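Local coordinates for protein prolyl oligopeptidase (Novosphingobium capsulatum, PDB 1YR2) that probably hydrolyses oligopeptides on the carboxyl side of proline, and of alanine, as a serine peptidase of the S9A family, at residues Gly112-Arg117 with Gly411-Pro416. Numbering follows the deposited sequence.
Sequences GLPQRR and GLSGRP
S413 makes the one direct hydrogen bond between 112-117 and 411-416: its OG donates to P114 O at 2.8 Å, in the carbonyl plane, with a C=O...donor angle of 148°. A chi1 of 70° sets OG between backbone N and carbonyl carbon, aimed at that oxygen, while L113 CB lies against the same hydroxyl at 3.7 Å. L113 CD1 rests on the backbone of G411, 3.8 Å from its C atom. Q115 NE2 packs on S413 CB and reaches L412 O through a water, whose second bond is weak.

At the other end, R116 O sits 3.1 Å above the centre of the R415 guanidinium; the approach is over the face, so the close NE is no hydrogen-bond donor to it. R116 O instead accepts from R117 NH1 at 2.8 Å, and R117 NH2 holds Q115 OE1. R117 NH1 also touches R415 CD, the two guanidinium planes being 13° apart. R415 NH2 is anchored by a salt bridge to D418; an alanine here would probably leave D418 without that partner and uncover R116 O and R117 NH1.

The chains run in nearly the same direction, the nearest CA pair, L113 and S413, 6.3 Å apart. Strands 110-117 and 408-413 begin the first and last of seven four-stranded propeller blades, so side chains close the ring without strand exchange, as in other prolyl oligopeptidases; Y422 of strand 421-427 touches L113, P114 and S413.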
loop_
_atom_site.group_PDB
_atom_site.type_symbol
_atom_site.label_atom_id
_atom_site.label_comp_id
_atom_site.label_asym_id
_atom_site.label_seq_id
_atom_site.Cartn_x
_atom_site.Cartn_y
_atom_site.Cartn_z
ATOM N N GLY A 112 5.147 14.663 -7.793
ATOM C CA GLY A 112 5.880 14.286 -6.599
ATOM C C GLY A 112 5.938 15.401 -5.591
ATOM O O GLY A 112 5.647 16.556 -5.887
ATOM N N LEU A 113 6.332 15.084 -4.354
ATOM C CA LEU A 113 6.524 16.083 -3.351
ATOM C C LEU A 113 7.678 16.975 -3.806
ATOM O O LEU A 113 8.757 16.480 -4.147
ATOM C CB LEU A 113 6.840 15.479 -1.983
ATOM C CG LEU A 113 5.715 14.756 -1.206
ATOM C CD1 LEU A 113 6.323 13.722 -0.249
ATOM C CD2 LEU A 113 4.791 15.767 -0.448
ATOM N N PRO A 114 7.463 18.286 -3.748
ATOM C CA PRO A 114 8.486 19.234 -4.158
ATOM C C PRO A 114 9.577 19.524 -3.133
ATOM O O PRO A 114 9.325 19.481 -1.932
ATOM C CB PRO A 114 7.691 20.471 -4.462
ATOM C CG PRO A 114 6.496 20.373 -3.713
ATOM C CD PRO A 114 6.177 18.943 -3.492
ATOM N N GLN A 115 10.767 19.817 -3.625
ATOM C CA GLN A 115 11.918 20.209 -2.815
ATOM C C GLN A 115 12.289 21.624 -3.215
ATOM O O GLN A 115 12.547 21.890 -4.389
ATOM C CB GLN A 115 13.100 19.272 -3.041
ATOM C CG GLN A 115 12.863 17.862 -2.576
ATOM C CD GLN A 115 12.721 17.760 -1.054
ATOM O OE1 GLN A 115 13.271 18.580 -0.303
ATOM N NE2 GLN A 115 12.000 16.750 -0.601
ATOM N N ARG A 116 12.284 22.530 -2.254
ATOM C CA ARG A 116 12.721 23.930 -2.486
ATOM C C ARG A 116 14.177 24.095 -2.040
ATOM O O ARG A 116 14.524 23.735 -0.912
ATOM C CB ARG A 116 11.824 24.859 -1.695
ATOM C CG ARG A 116 10.380 24.852 -2.195
ATOM C CD ARG A 116 9.360 25.610 -1.289
ATOM N NE ARG A 116 8.235 26.018 -2.120
ATOM C CZ ARG A 116 8.060 27.237 -2.637
ATOM N NH1 ARG A 116 8.896 28.235 -2.383
ATOM N NH2 ARG A 116 6.988 27.456 -3.396
ATOM N N ARG A 117 15.045 24.543 -2.949
ATOM C CA ARG A 117 16.410 24.884 -2.596
ATOM C C ARG A 117 16.763 26.168 -3.346
ATOM O O ARG A 117 16.543 26.284 -4.551
ATOM C CB ARG A 117 17.408 23.775 -2.941
ATOM C CG ARG A 117 17.176 22.421 -2.307
ATOM C CD ARG A 117 17.417 22.376 -0.770
ATOM N NE ARG A 117 17.314 21.002 -0.355
ATOM C CZ ARG A 117 16.174 20.408 -0.078
ATOM N NH1 ARG A 117 15.040 21.106 -0.052
ATOM N NH2 ARG A 117 16.171 19.137 0.258
ATOM N N GLY A 411 4.454 10.972 2.683
ATOM C CA GLY A 411 5.571 11.764 3.086
ATOM C C GLY A 411 5.238 13.229 3.355
ATOM O O GLY A 411 4.126 13.756 3.057
ATOM N N LEU A 412 6.244 13.867 3.872
ATOM C CA LEU A 412 6.265 15.292 4.116
ATOM C C LEU A 412 7.518 15.831 3.432
ATOM O O LEU A 412 8.548 15.150 3.408
ATOM C CB LEU A 412 6.385 15.545 5.588
ATOM C CG LEU A 412 6.283 17.007 6.029
ATOM C CD1 LEU A 412 4.861 17.286 6.406
ATOM C CD2 LEU A 412 7.209 17.316 7.176
ATOM N N SER A 413 7.422 17.013 2.844
ATOM C CA SER A 413 8.593 17.714 2.393
ATOM C C SER A 413 8.522 19.131 2.945
ATOM O O SER A 413 7.438 19.692 3.215
ATOM C CB SER A 413 8.739 17.661 0.874
ATOM O OG SER A 413 7.769 18.417 0.152
ATOM N N GLY A 414 9.703 19.660 3.190
ATOM C CA GLY A 414 9.852 20.976 3.783
ATOM C C GLY A 414 11.159 20.975 4.557
ATOM O O GLY A 414 11.852 19.969 4.646
ATOM N N ARG A 415 11.518 22.139 5.035
ATOM C CA ARG A 415 12.792 22.352 5.699
ATOM C C ARG A 415 12.530 23.213 6.953
ATOM O O ARG A 415 11.623 24.059 6.973
ATOM C CB ARG A 415 13.704 23.148 4.760
ATOM C CG ARG A 415 14.236 22.410 3.574
ATOM C CD ARG A 415 15.110 23.305 2.688
ATOM N NE ARG A 415 14.376 24.483 2.182
ATOM C CZ ARG A 415 14.965 25.582 1.679
ATOM N NH1 ARG A 415 16.295 25.658 1.613
ATOM N NH2 ARG A 415 14.241 26.610 1.231
ATOM N N PRO A 416 13.365 23.057 7.960
ATOM C CA PRO A 416 13.327 23.958 9.095
ATOM C C PRO A 416 13.553 25.389 8.615
ATOM O O PRO A 416 14.366 25.627 7.748
ATOM C CB PRO A 416 14.513 23.501 9.949
ATOM C CG PRO A 416 14.797 22.177 9.563
ATOM C CD PRO A 416 14.418 22.029 8.103
HETATM O O HOH W 1 11.523 15.203 1.708
#